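Local coordinates for putative alpha-L-fucosidase (Bacteroides thetaiotaomicron, PDB 3EYP), which probably hydrolyses alpha-L-fucosides, as a family 29 glycoside hydrolase that joins a TIM-barrel-like catalytic domain to an F5/8 type C domain, at residues 193-198 with 206-211; 140-145 with 179-184; 390-395 with 445-450. All coordinates share one frame; numbering follows the deposited sequence.

Contact 1: 193-198 with 206-211; sequences VIFGTK and VRWMGN
The ring of Phe-195 lies against the side chains of Val-206 and Trp-208 and the peptide between Arg-207 and Trp-208. Its CB-CG bond runs anti to the backbone N (chi1 175°), and from there CD1 reaches CG2 of Val-206 at 3.9 Å, with the methyl at the ring edge and near its plane. Further along the ring, CE1 meets that peptide obliquely, 3.5 Å from Trp-208 N. CZ ends 3.6 Å from CB of Trp-208, the two aromatic side chains meeting obliquely and without stacking. Val-206 crosses both Phe-195 and Val-193 at about a right angle: its CG2 serves the ring, while its CG1 packs on CG1 of Val-193 at 3.9 Å. A beta-branched valine suits this place because its two methyls fill two directions at once.

The backbones hold this arrangement through a single beta bridge. Val-206 N donates to Ile-194 O at 3.1 Å, and Gly-196 N donates to Val-206 O at 3.2 Å in a nearly straight bond (170°). Beyond the bridge a water takes over, donating to Gly-196 O and accepting from Trp-208 N.

Strand 193-195 pairs with strand 162-164 in the parallel sheet of the barrel. Trp-17 of helix 12-20 covers the two valines, Glu-253 of strand 253-257 touches Phe-195 and Val-206, and helix 175-188 packs on Ile-194.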
loop_
_atom_site.group_PDB
_atom_site.type_symbol
_atom_site.label_atom_id
_atom_site.label_comp_id
_atom_site.label_asym_id
_atom_site.label_seq_id
_atom_site.Cartn_x
_atom_site.Cartn_y
_atom_site.Cartn_z
ATOM N N VAL A 193 -3.549 -10.321 5.891
ATOM C CA VAL A 193 -2.399 -9.439 6.196
ATOM C C VAL A 193 -2.815 -8.489 7.288
ATOM O O VAL A 193 -3.878 -7.850 7.240
ATOM C CB VAL A 193 -2.016 -8.582 4.962
ATOM C CG1 VAL A 193 -1.032 -7.545 5.327
ATOM C CG2 VAL A 193 -1.487 -9.410 3.816
ATOM N N ILE A 194 -1.977 -8.410 8.303
ATOM C CA ILE A 194 -2.193 -7.488 9.414
ATOM C C ILE A 194 -1.337 -6.217 9.358
ATOM O O ILE A 194 -0.101 -6.294 9.348
ATOM C CB ILE A 194 -1.991 -8.176 10.736
ATOM C CG1 ILE A 194 -3.014 -9.306 10.919
ATOM C CG2 ILE A 194 -2.043 -7.142 11.884
ATOM C CD1 ILE A 194 -2.650 -10.216 12.138
ATOM N N PHE A 195 -2.023 -5.079 9.259
ATOM C CA PHE A 195 -1.367 -3.738 9.405
ATOM C C PHE A 195 -1.365 -3.510 10.896
ATOM O O PHE A 195 -2.422 -3.357 11.519
ATOM C CB PHE A 195 -2.114 -2.616 8.683
ATOM C CG PHE A 195 -1.539 -1.255 8.913
ATOM C CD1 PHE A 195 -0.606 -0.701 8.018
ATOM C CD2 PHE A 195 -1.937 -0.502 9.999
ATOM C CE1 PHE A 195 -0.060 0.575 8.224
ATOM C CE2 PHE A 195 -1.410 0.815 10.205
ATOM C CZ PHE A 195 -0.473 1.332 9.323
ATOM N N GLY A 196 -0.160 -3.507 11.473
ATOM C CA GLY A 196 -0.009 -3.417 12.937
ATOM C C GLY A 196 0.846 -2.246 13.371
ATOM O O GLY A 196 1.816 -1.860 12.723
ATOM N N THR A 197 0.418 -1.658 14.456
ATOM C CA THR A 197 1.069 -0.494 15.027
ATOM C C THR A 197 1.295 -0.734 16.508
ATOM O O THR A 197 0.635 -1.551 17.160
ATOM C CB THR A 197 0.174 0.721 14.883
ATOM O OG1 THR A 197 -1.154 0.370 15.364
ATOM C CG2 THR A 197 0.137 1.196 13.404
ATOM N N LYS A 198 2.257 -0.003 17.010
ATOM C CA LYS A 198 2.529 0.058 18.443
ATOM C C LYS A 198 2.671 -1.327 19.049
ATOM O O LYS A 198 3.545 -2.142 18.610
ATOM C CB LYS A 198 1.493 0.968 19.112
ATOM C CG LYS A 198 1.790 2.429 18.871
ATOM C CD LYS A 198 0.638 3.389 19.311
ATOM C CE LYS A 198 0.840 4.788 18.862
ATOM N NZ LYS A 198 -0.307 5.600 19.322
ATOM N N VAL A 206 2.636 -5.879 7.924
ATOM C CA VAL A 206 3.040 -4.588 7.323
ATOM C C VAL A 206 2.991 -3.486 8.356
ATOM O O VAL A 206 2.234 -3.551 9.351
ATOM C CB VAL A 206 2.231 -4.279 6.053
ATOM C CG1 VAL A 206 2.312 -5.488 5.064
ATOM C CG2 VAL A 206 0.728 -3.947 6.370
ATOM N N ARG A 207 3.797 -2.461 8.111
ATOM C CA ARG A 207 3.914 -1.345 9.033
ATOM C C ARG A 207 3.427 -0.034 8.473
ATOM O O ARG A 207 3.337 0.172 7.259
ATOM C CB ARG A 207 5.413 -1.155 9.410
ATOM C CG ARG A 207 6.336 -0.703 8.240
ATOM C CD ARG A 207 7.828 -0.475 8.698
ATOM N NE ARG A 207 8.573 0.402 7.792
ATOM C CZ ARG A 207 9.482 -0.002 6.898
ATOM N NH1 ARG A 207 9.679 -1.290 6.674
ATOM N NH2 ARG A 207 10.103 0.883 6.119
ATOM N N TRP A 208 3.227 0.899 9.395
ATOM C CA TRP A 208 3.112 2.317 9.049
ATOM C C TRP A 208 4.462 2.954 8.669
ATOM O O TRP A 208 5.526 2.490 9.019
ATOM C CB TRP A 208 2.485 3.113 10.194
ATOM C CG TRP A 208 2.014 4.457 9.792
ATOM C CD1 TRP A 208 1.354 4.798 8.646
ATOM C CD2 TRP A 208 2.118 5.650 10.571
ATOM N NE1 TRP A 208 1.061 6.147 8.665
ATOM C CE2 TRP A 208 1.514 6.683 9.842
ATOM C CE3 TRP A 208 2.678 5.939 11.825
ATOM C CZ2 TRP A 208 1.437 8.001 10.335
ATOM C CZ3 TRP A 208 2.594 7.227 12.316
ATOM C CH2 TRP A 208 1.980 8.233 11.584
ATOM N N MET A 209 4.384 4.068 7.950
ATOM C CA MET A 209 5.586 4.703 7.452
ATOM C C MET A 209 5.768 6.126 7.934
ATOM O O MET A 209 6.480 6.894 7.349
ATOM C CB MET A 209 5.680 4.661 5.931
ATOM C CG MET A 209 4.376 4.648 5.259
ATOM S SD MET A 209 3.319 6.065 5.482
ATOM C CE MET A 209 4.152 7.226 4.419
ATOM N N GLY A 210 5.031 6.462 8.959
ATOM C CA GLY A 210 5.205 7.664 9.738
ATOM C C GLY A 210 4.589 8.989 9.323
ATOM O O GLY A 210 4.724 9.963 10.051
ATOM N N ASN A 211 3.968 9.056 8.157
ATOM C CA ASN A 211 3.132 10.213 7.750
ATOM C C ASN A 211 1.881 9.836 6.956
ATOM O O ASN A 211 1.708 8.693 6.554
ATOM C CB ASN A 211 3.934 11.281 6.997
ATOM C CG ASN A 211 4.369 10.819 5.614
ATOM O OD1 ASN A 211 3.548 10.731 4.718
ATOM N ND2 ASN A 211 5.693 10.488 5.443
HETATM O O HOH W 1 3.491 0.240 12.182
#

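Contact 2: 140-145 with 179-184; sequences ERYKEY and RHWYKI
With CG anti to the carbonyl carbon (chi1 -58°), the indole of Trp-181 swings toward helix 139-155, while Lys-143 sets its CG anti to the backbone N (chi1 161°) and lays its methylenes beside His-180. These are neighbouring helices of the TIM-barrel-like domain, nearly parallel here, the two short segments 9° apart in direction with axes 10.5 Å from each other.

The central link is polar: Trp-181 NE1 donates to Lys-143 O at 3.2 Å. The bond is almost straight, and the oxygen lies in the ring plane and is met on a lone pair in the carbonyl plane, a geometry that favours this one rotation of the indole. Tryptophan suits the place because one residue supplies both this donor and a broad apolar surface. Its far corner, CH2, packs on Tyr-142 CE2 at 4.0 Å, the two side chains crossing at about a right angle, and outside the segments its ring stacks with Tyr-146. A leucine here has no N-H to offer Lys-143 O, and its shorter side chain would probably leave a gap beside Tyr-142 and the helices less firmly tied.

His-180 points at the other helix, and its CD2 lies 3.7 Å from Lys-143 CG, the lysine chain crossing the imidazole at about a right angle. A lysine serves here because its long aliphatic part packs while its amino end, probably charged, is left for the glutamates. The chain bends at chi3, and NZ joins a salt-bridge network with two glutamates of its own helix: 3.5 Å from Glu-144 OE2, and bonded to Glu-140 OE2 at 2.7 Å on the syn side of that carboxylate but well out of its plane.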
loop_
_atom_site.group_PDB
_atom_site.type_symbol
_atom_site.label_atom_id
_atom_site.label_comp_id
_atom_site.label_asym_id
_atom_site.label_seq_id
_atom_site.Cartn_x
_atom_site.Cartn_y
_atom_site.Cartn_z
ATOM N N GLU A 140 -9.303 -5.515 30.096
ATOM C CA GLU A 140 -9.559 -6.947 30.012
ATOM C C GLU A 140 -10.937 -7.191 29.392
ATOM O O GLU A 140 -11.184 -8.162 28.633
ATOM C CB GLU A 140 -9.523 -7.594 31.400
ATOM C CG GLU A 140 -9.731 -9.085 31.434
ATOM C CD GLU A 140 -8.567 -9.834 30.769
ATOM O OE1 GLU A 140 -7.534 -9.189 30.404
ATOM O OE2 GLU A 140 -8.704 -11.061 30.585
ATOM N N ARG A 141 -11.840 -6.311 29.752
ATOM C CA ARG A 141 -13.235 -6.426 29.310
ATOM C C ARG A 141 -13.307 -6.086 27.818
ATOM O O ARG A 141 -14.001 -6.707 27.018
ATOM C CB ARG A 141 -14.167 -5.476 30.075
ATOM C CG ARG A 141 -14.791 -5.944 31.388
ATOM C CD ARG A 141 -15.839 -4.833 31.851
ATOM N NE ARG A 141 -17.240 -5.250 31.920
ATOM C CZ ARG A 141 -18.282 -4.631 31.355
ATOM N NH1 ARG A 141 -18.127 -3.529 30.625
ATOM N NH2 ARG A 141 -19.500 -5.127 31.536
ATOM N N TYR A 142 -12.576 -5.058 27.475
ATOM C CA TYR A 142 -12.621 -4.524 26.135
ATOM C C TYR A 142 -11.946 -5.544 25.220
ATOM O O TYR A 142 -12.306 -5.729 24.064
ATOM C CB TYR A 142 -11.919 -3.177 26.043
ATOM C CG TYR A 142 -11.870 -2.700 24.587
ATOM C CD1 TYR A 142 -13.013 -2.190 23.969
ATOM C CD2 TYR A 142 -10.726 -2.829 23.809
ATOM C CE1 TYR A 142 -13.001 -1.776 22.665
ATOM C CE2 TYR A 142 -10.724 -2.442 22.480
ATOM C CZ TYR A 142 -11.881 -1.901 21.915
ATOM O OH TYR A 142 -11.919 -1.457 20.600
ATOM N N LYS A 143 -10.914 -6.179 25.759
ATOM C CA LYS A 143 -10.208 -7.234 25.023
ATOM C C LYS A 143 -11.203 -8.285 24.607
ATOM O O LYS A 143 -11.216 -8.722 23.454
ATOM C CB LYS A 143 -9.105 -7.891 25.859
ATOM C CG LYS A 143 -8.652 -9.265 25.327
ATOM C CD LYS A 143 -7.693 -9.975 26.242
ATOM C CE LYS A 143 -8.395 -10.616 27.429
ATOM N NZ LYS A 143 -7.456 -11.500 28.192
ATOM N N GLU A 144 -12.064 -8.709 25.523
ATOM C CA GLU A 144 -13.075 -9.726 25.139
ATOM C C GLU A 144 -14.112 -9.213 24.144
ATOM O O GLU A 144 -14.504 -9.928 23.255
ATOM C CB GLU A 144 -13.819 -10.322 26.353
ATOM C CG GLU A 144 -12.912 -10.874 27.397
ATOM C CD GLU A 144 -12.011 -11.991 26.865
ATOM O OE1 GLU A 144 -12.446 -12.800 25.989
ATOM O OE2 GLU A 144 -10.842 -12.031 27.320
ATOM N N TYR A 145 -14.551 -7.965 24.325
ATOM C CA TYR A 145 -15.556 -7.333 23.427
ATOM C C TYR A 145 -15.032 -7.319 21.990
ATOM O O TYR A 145 -15.667 -7.775 21.013
ATOM C CB TYR A 145 -15.854 -5.864 23.853
ATOM C CG TYR A 145 -16.635 -5.007 22.828
ATOM C CD1 TYR A 145 -17.943 -5.320 22.493
ATOM C CD2 TYR A 145 -16.065 -3.887 22.221
ATOM C CE1 TYR A 145 -18.652 -4.580 21.590
ATOM C CE2 TYR A 145 -16.761 -3.135 21.305
ATOM C CZ TYR A 145 -18.061 -3.486 20.984
ATOM O OH TYR A 145 -18.829 -2.754 20.132
ATOM N N ARG A 179 -2.297 -10.161 21.059
ATOM C CA ARG A 179 -2.053 -11.606 20.801
ATOM C C ARG A 179 -3.361 -12.365 20.655
ATOM O O ARG A 179 -3.563 -13.156 19.724
ATOM C CB ARG A 179 -1.243 -12.278 21.904
ATOM C CG ARG A 179 -0.743 -13.696 21.536
ATOM C CD ARG A 179 0.150 -14.280 22.642
ATOM N NE ARG A 179 -0.535 -14.493 23.922
ATOM C CZ ARG A 179 -0.291 -13.892 25.094
ATOM N NH1 ARG A 179 -1.016 -14.253 26.200
ATOM N NH2 ARG A 179 0.673 -13.012 25.221
ATOM N N HIS A 180 -4.187 -12.165 21.665
ATOM C CA HIS A 180 -5.524 -12.739 21.718
ATOM C C HIS A 180 -6.243 -12.486 20.393
ATOM O O HIS A 180 -6.802 -13.393 19.774
ATOM C CB HIS A 180 -6.295 -12.177 22.932
ATOM C CG HIS A 180 -7.601 -12.851 23.202
ATOM N ND1 HIS A 180 -7.711 -14.209 23.437
ATOM C CD2 HIS A 180 -8.852 -12.342 23.329
ATOM C CE1 HIS A 180 -8.983 -14.507 23.661
ATOM N NE2 HIS A 180 -9.694 -13.392 23.600
ATOM N N TRP A 181 -6.137 -11.259 19.923
ATOM C CA TRP A 181 -6.761 -10.879 18.632
ATOM C C TRP A 181 -6.114 -11.492 17.395
ATOM O O TRP A 181 -6.773 -12.007 16.481
ATOM C CB TRP A 181 -6.838 -9.384 18.481
ATOM C CG TRP A 181 -7.591 -8.683 19.568
ATOM C CD1 TRP A 181 -8.466 -9.216 20.450
ATOM C CD2 TRP A 181 -7.487 -7.292 19.888
ATOM N NE1 TRP A 181 -8.944 -8.233 21.314
ATOM C CE2 TRP A 181 -8.334 -7.046 20.990
ATOM C CE3 TRP A 181 -6.743 -6.246 19.372
ATOM C CZ2 TRP A 181 -8.495 -5.783 21.539
ATOM C CZ3 TRP A 181 -6.926 -4.951 19.926
ATOM C CH2 TRP A 181 -7.771 -4.750 20.999
ATOM N N TYR A 182 -4.811 -11.463 17.396
ATOM C CA TYR A 182 -4.011 -12.049 16.305
ATOM C C TYR A 182 -4.307 -13.536 16.070
ATOM O O TYR A 182 -4.439 -13.981 14.938
ATOM C CB TYR A 182 -2.538 -11.875 16.642
ATOM C CG TYR A 182 -1.613 -12.762 15.897
ATOM C CD1 TYR A 182 -1.271 -12.472 14.589
ATOM C CD2 TYR A 182 -1.019 -13.859 16.523
ATOM C CE1 TYR A 182 -0.379 -13.244 13.920
ATOM C CE2 TYR A 182 -0.137 -14.638 15.875
ATOM C CZ TYR A 182 0.192 -14.336 14.564
ATOM O OH TYR A 182 1.087 -15.137 13.883
ATOM N N LYS A 183 -4.485 -14.272 17.161
ATOM C CA LYS A 183 -4.778 -15.714 17.084
ATOM C C LYS A 183 -6.093 -15.959 16.361
ATOM O O LYS A 183 -6.261 -16.913 15.565
ATOM C CB LYS A 183 -4.802 -16.356 18.501
ATOM C CG LYS A 183 -3.390 -16.495 19.115
ATOM C CD LYS A 183 -3.382 -17.210 20.491
ATOM C CE LYS A 183 -4.251 -18.470 20.534
ATOM N NZ LYS A 183 -3.506 -19.822 20.636
ATOM N N ILE A 184 -7.034 -15.057 16.591
ATOM C CA ILE A 184 -8.328 -15.149 15.903
ATOM C C ILE A 184 -8.171 -14.929 14.439
ATOM O O ILE A 184 -8.637 -15.715 13.627
ATOM C CB ILE A 184 -9.396 -14.192 16.491
ATOM C CG1 ILE A 184 -9.734 -14.667 17.903
ATOM C CG2 ILE A 184 -10.599 -14.090 15.552
ATOM C CD1 ILE A 184 -10.086 -13.581 18.882
#

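Contact 3: 390-395 with 445-450; sequences GHRTTK and CPAIHT
Arg-392 reaches across to Cys-445 and Ala-447, which meet its CD, NE and NH1. Its CB, pointing at segment 445-450, starts 3.9 Å from Cys-445 O. CG is anti to the carbonyl carbon (chi1 -60°), and a later bend at chi3 turns the guanidinium so that its NE side faces Cys-445. CD fits against the methyl of Ala-447, 3.7 Å from its CB; the small alanine lets the arginine lie close to the strand. NE then makes the main bond, donating to Cys-445 O at 2.8 Å. The donor sits almost straight beyond the oxygen, in line with its C=O bond, though the oxygen is tilted 18° from the guanidinium plane. NH1 goes on to the sulfur: SG of Cys-445 accepts from it at 3.4 Å and lies in the guanidinium plane, while the second approach of NH1 to Cys-445 O is weak. The arginine thus grips one residue side-on, through its backbone oxygen and its sulfur. At the tip, NH2 turns to Leu-389 O and to Ala-4 O near the N terminus. These several acceptors probably offset part of the cost of burying the charge.

Next to it, Thr-393 OG1 lies 3.9 Å from Pro-446 CB and accepts a bond from a water at 2.6 Å. That water in turn accepts from Ala-447 N, so the hydroxyl serves the opposite backbone indirectly.

Both segments belong to the F5/8 type C domain, a beta-sandwich. Strand 393-401 pairs with strand 434-442 in one antiparallel sheet, and strand 447-454 lies between 357-358 and 380-385 in the other, so the contact joins the two sheets where the chain enters strands 393-401 and 447-454.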
loop_
_atom_site.group_PDB
_atom_site.type_symbol
_atom_site.label_atom_id
_atom_site.label_comp_id
_atom_site.label_asym_id
_atom_site.label_seq_id
_atom_site.Cartn_x
_atom_site.Cartn_y
_atom_site.Cartn_z
ATOM N N GLY A 390 15.364 -11.337 -1.371
ATOM C CA GLY A 390 15.826 -10.336 -0.387
ATOM C C GLY A 390 16.249 -9.037 -0.989
ATOM O O GLY A 390 16.279 -8.899 -2.188
ATOM N N HIS A 391 16.497 -8.036 -0.131
ATOM C CA HIS A 391 17.160 -6.815 -0.558
ATOM C C HIS A 391 18.633 -7.176 -0.816
ATOM O O HIS A 391 19.432 -7.400 0.113
ATOM C CB HIS A 391 17.120 -5.691 0.481
ATOM C CG HIS A 391 15.846 -4.876 0.473
ATOM N ND1 HIS A 391 15.517 -3.993 -0.541
ATOM C CD2 HIS A 391 14.893 -4.733 1.422
ATOM C CE1 HIS A 391 14.368 -3.392 -0.239
ATOM N NE2 HIS A 391 13.969 -3.829 0.948
ATOM N N ARG A 392 18.987 -7.168 -2.091
ATOM C CA ARG A 392 20.340 -7.613 -2.505
ATOM C C ARG A 392 21.201 -6.462 -2.918
ATOM O O ARG A 392 22.284 -6.267 -2.429
ATOM C CB ARG A 392 20.217 -8.612 -3.665
ATOM C CG ARG A 392 19.420 -9.812 -3.277
ATOM C CD ARG A 392 19.162 -10.740 -4.428
ATOM N NE ARG A 392 20.304 -11.585 -4.726
ATOM C CZ ARG A 392 20.630 -12.697 -4.081
ATOM N NH1 ARG A 392 21.708 -13.360 -4.457
ATOM N NH2 ARG A 392 19.933 -13.126 -3.043
ATOM N N THR A 393 20.705 -5.727 -3.886
ATOM C CA THR A 393 21.377 -4.479 -4.365
ATOM C C THR A 393 21.143 -3.315 -3.416
ATOM O O THR A 393 20.035 -3.120 -2.886
ATOM C CB THR A 393 20.924 -4.137 -5.805
ATOM O OG1 THR A 393 21.298 -5.249 -6.667
ATOM C CG2 THR A 393 21.520 -2.818 -6.262
ATOM N N THR A 394 22.220 -2.553 -3.176
ATOM C CA THR A 394 22.178 -1.447 -2.242
ATOM C C THR A 394 22.724 -0.147 -2.751
ATOM O O THR A 394 22.663 0.857 -2.054
ATOM C CB THR A 394 22.899 -1.757 -0.906
ATOM O OG1 THR A 394 24.283 -2.075 -1.158
ATOM C CG2 THR A 394 22.221 -2.898 -0.157
ATOM N N LYS A 395 23.234 -0.157 -3.972
ATOM C CA LYS A 395 23.576 1.104 -4.629
ATOM C C LYS A 395 23.494 0.913 -6.120
ATOM O O LYS A 395 23.926 -0.126 -6.634
ATOM C CB LYS A 395 24.983 1.549 -4.155
ATOM C CG LYS A 395 25.430 2.869 -4.690
ATOM C CD LYS A 395 26.814 3.215 -4.138
ATOM C CE LYS A 395 27.405 4.412 -4.887
ATOM N NZ LYS A 395 28.906 4.472 -4.648
ATOM N N CYS A 445 24.839 -10.869 -4.946
ATOM C CA CYS A 445 24.826 -10.695 -6.401
ATOM C C CYS A 445 23.424 -10.226 -6.775
ATOM O O CYS A 445 22.478 -10.638 -6.156
ATOM C CB CYS A 445 25.181 -11.958 -7.160
ATOM S SG CYS A 445 24.134 -13.331 -6.877
ATOM N N PRO A 446 23.298 -9.384 -7.783
ATOM C CA PRO A 446 21.974 -8.853 -8.197
ATOM C C PRO A 446 21.005 -9.894 -8.709
ATOM O O PRO A 446 21.384 -10.903 -9.299
ATOM C CB PRO A 446 22.306 -7.895 -9.328
ATOM C CG PRO A 446 23.715 -8.165 -9.717
ATOM C CD PRO A 446 24.400 -8.850 -8.594
ATOM N N ALA A 447 19.740 -9.611 -8.467
ATOM C CA ALA A 447 18.617 -10.402 -8.993
ATOM C C ALA A 447 17.483 -9.458 -9.341
ATOM O O ALA A 447 16.797 -8.971 -8.438
ATOM C CB ALA A 447 18.161 -11.412 -7.954
ATOM N N ILE A 448 17.384 -9.126 -10.630
ATOM C CA ILE A 448 16.502 -8.058 -11.121
ATOM C C ILE A 448 15.502 -8.535 -12.188
ATOM O O ILE A 448 15.870 -9.039 -13.285
ATOM C CB ILE A 448 17.342 -6.874 -11.644
ATOM C CG1 ILE A 448 18.224 -6.335 -10.491
ATOM C CG2 ILE A 448 16.417 -5.747 -12.236
ATOM C CD1 ILE A 448 19.501 -5.645 -10.919
ATOM N N HIS A 449 14.234 -8.321 -11.872
ATOM C CA HIS A 449 13.138 -8.799 -12.708
ATOM C C HIS A 449 12.992 -7.918 -13.930
ATOM O O HIS A 449 12.812 -8.384 -15.046
ATOM C CB HIS A 449 11.778 -8.784 -11.957
ATOM C CG HIS A 449 11.464 -10.044 -11.231
ATOM N ND1 HIS A 449 11.369 -11.265 -11.876
ATOM C CD2 HIS A 449 11.120 -10.273 -9.938
ATOM C CE1 HIS A 449 11.061 -12.202 -10.992
ATOM N NE2 HIS A 449 10.881 -11.624 -9.816
ATOM N N THR A 450 13.088 -6.635 -13.673
ATOM C CA THR A 450 12.678 -5.632 -14.628
ATOM C C THR A 450 13.545 -4.430 -14.602
ATOM O O THR A 450 13.922 -3.933 -13.547
ATOM C CB THR A 450 11.179 -5.172 -14.345
ATOM O OG1 THR A 450 10.328 -6.335 -14.277
ATOM C CG2 THR A 450 10.691 -4.201 -15.406
HETATM O O HOH W 2 19.484 -7.034 -6.965
#

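In the fold
From the N terminus the chain first reaches contact 2, which closes 33 residues that run from helix 139-155, through strand 162-164, into helix 175-188. Helix 175-188 then leads into strand 193-195, where contact 1 closes a short turn of seven residues. These two touch, Ile-194 CD1 lying 3.6 Å from Tyr-182 CD1, so helix layer and barrel strand pack together. Contact 3 comes last, closing 49 residues, about half of them strand, in the F5/8 type C domain. The three are in series; none nests or crosses. Contact 3 lies about 25 Å from contact 1 and 40 Å from contact 2, centre to centre.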